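Local coordinates for polyamine export protein (Haemophilus ducreyi, PDB 2P4P) that may export cadaverine and putrescine from the cytoplasm, and is represented here by its CorC_HlyC transporter-associated domain, at residues A16-L19 with E20-M23. Numbering follows the deposited sequence.
Sequences ATPL and EDVM
Thr17 turns CG2 anti to its own backbone N (chi1 -55° to OG1), and Val22 sets CG2 anti to its carbonyl carbon; the two side chains cross at about a right angle, with Thr17 CG2 standing 3.4 Å from Val22 CG2, tighter than usual carbon contact. The same rotation places Thr17 OG1 beside its own backbone N and anti to the carbonyl carbon, where it is hydrogen-bonded to the carbonyl O of Asp14. One residue on, Pro18 occupies the N-cap position. Its ring lies against the carboxylate of Asp21, Pro18 CG reaching Asp21 OD2 at 3.6 Å, while Asp21 OD1 is engaged in a salt bridge with Arg24. Pro18 O accepts a weak hydrogen bond from Val22 N at 3.3 Å; the next, from Met23 N to Leu19 O, is shorter at 3.0 Å and straight (180°). On the buried side, Leu19 CD1 packs 4.0 Å from CE of selenomethionine Met23, whose bent chain curls back toward it. The chain of Glu20, bent at chi2 (63°), swings OE2 back across the leucine at a slant, 3.6 Å from Leu19 CB. Thr17, Leu19 and Val22 also touch Ile40 of helix 40-48, and Leu19 touches Phe43 as well. The two i to i+4 bonds and the flanking side-chain packing are those of a helix N-terminus with proline at the N-cap, here the start of helix 19-25 after strand 10-14 in the CorC_HlyC domain.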
ATOM      1  N   ALA A  16       6.715  12.043  -2.897  1.00 22.67           N
ATOM      2  CA  ALA A  16       7.273  13.385  -2.979  1.00 22.68           C
ATOM      3  C   ALA A  16       8.177  13.720  -1.781  1.00 22.18           C
ATOM      4  O   ALA A  16       8.687  14.838  -1.695  1.00 22.03           O
ATOM      5  CB  ALA A  16       6.142  14.417  -3.070  1.00 22.68           C
ATOM      6  N   THR A  17       8.347  12.780  -0.859  1.00 22.41           N
ATOM      7  CA  THR A  17       9.231  12.982   0.286  1.00 23.15           C
ATOM      8  C   THR A  17      10.646  13.190  -0.214  1.00 22.69           C
ATOM      9  O   THR A  17      11.111  12.425  -1.022  1.00 21.65           O
ATOM     10  CB  THR A  17       9.234  11.760   1.200  1.00 23.14           C
ATOM     11  OG1 THR A  17       7.889  11.453   1.598  1.00 26.30           O
ATOM     12  CG2 THR A  17      10.120  11.987   2.435  1.00 24.54           C
ATOM     13  N   PRO A  18      11.341  14.248   0.267  1.00 22.91           N
ATOM     14  CA  PRO A  18      12.751  14.402  -0.086  1.00 22.53           C
ATOM     15  C   PRO A  18      13.542  13.096   0.094  1.00 22.30           C
ATOM     16  O   PRO A  18      13.371  12.380   1.088  1.00 21.92           O
ATOM     17  CB  PRO A  18      13.231  15.483   0.890  1.00 22.52           C
ATOM     18  CG  PRO A  18      12.009  16.330   1.094  1.00 23.39           C
ATOM     19  CD  PRO A  18      10.848  15.372   1.087  1.00 23.92           C
ATOM     20  N   LEU A  19      14.385  12.791  -0.883  1.00 22.19           N
ATOM     21  CA  LEU A  19      15.202  11.598  -0.887  1.00 23.18           C
ATOM     22  C   LEU A  19      16.057  11.460   0.380  1.00 23.99           C
ATOM     23  O   LEU A  19      16.101  10.395   0.998  1.00 24.09           O
ATOM     24  CB  LEU A  19      16.083  11.594  -2.137  1.00 22.58           C
ATOM     25  CG  LEU A  19      17.140  10.506  -2.219  1.00 23.18           C
ATOM     26  CD1 LEU A  19      16.462   9.115  -2.225  1.00 18.85           C
ATOM     27  CD2 LEU A  19      17.987  10.718  -3.466  1.00 21.29           C
ATOM     28  N   GLU A  20      16.724  12.545   0.749  1.00 25.02           N
ATOM     29  CA  GLU A  20      17.626  12.603   1.915  1.00 26.05           C
ATOM     30  C   GLU A  20      16.913  12.323   3.232  1.00 25.68           C
ATOM     31  O   GLU A  20      17.471  11.686   4.099  1.00 25.42           O
ATOM     32  CB  GLU A  20      18.264  13.986   2.014  1.00 26.39           C
ATOM     33  CG  GLU A  20      19.217  14.320   0.868  1.00 32.04           C
ATOM     34  CD  GLU A  20      18.519  14.356  -0.486  1.00 38.06           C
ATOM     35  OE1 GLU A  20      17.534  15.122  -0.638  1.00 40.49           O
ATOM     36  OE2 GLU A  20      18.946  13.590  -1.380  1.00 40.83           O
ATOM     37  N   ASP A  21      15.690  12.830   3.364  1.00 25.92           N
ATOM     38  CA  ASP A  21      14.838  12.597   4.533  1.00 24.69           C
ATOM     39  C   ASP A  21      14.532  11.111   4.744  1.00 24.79           C
ATOM     40  O   ASP A  21      14.547  10.634   5.875  1.00 23.85           O
ATOM     41  CB  ASP A  21      13.532  13.378   4.374  1.00 24.57           C
ATOM     42  CG  ASP A  21      13.715  14.869   4.634  1.00 25.22           C
ATOM     43  OD1 ASP A  21      14.861  15.260   4.889  1.00 28.51           O
ATOM     44  OD2 ASP A  21      12.722  15.624   4.580  1.00 25.56           O
ATOM     45  N   VAL A  22      14.236  10.415   3.649  1.00 23.92           N
ATOM     46  CA  VAL A  22      13.975   8.959   3.647  1.00 24.16           C
ATOM     47  C   VAL A  22      15.226   8.159   3.954  1.00 24.13           C
ATOM     48  O   VAL A  22      15.210   7.313   4.838  1.00 23.32           O
ATOM     49  CB  VAL A  22      13.391   8.495   2.288  1.00 24.13           C
ATOM     50  CG1 VAL A  22      13.193   6.957   2.242  1.00 23.44           C
ATOM     51  CG2 VAL A  22      12.076   9.204   2.028  1.00 25.26           C
HETATM   52  N   MSE A  23      16.308   8.448   3.239  1.00 24.06           N
HETATM   53  CA  MSE A  23      17.620   7.829   3.536  1.00 23.39           C
HETATM   54  C   MSE A  23      17.998   8.000   5.005  1.00 23.87           C
HETATM   55  O   MSE A  23      18.447   7.057   5.630  1.00 23.89           O
HETATM   56  CB  MSE A  23      18.762   8.420   2.673  1.00 23.65           C
HETATM   57  CG  MSE A  23      18.650   8.368   1.174  1.00 20.69           C
HETATM   58 SE   MSE A  23      18.515   6.590   0.406  1.00 33.18          SE
HETATM   59  CE  MSE A  23      16.610   6.233   0.588  1.00 26.67           C
TER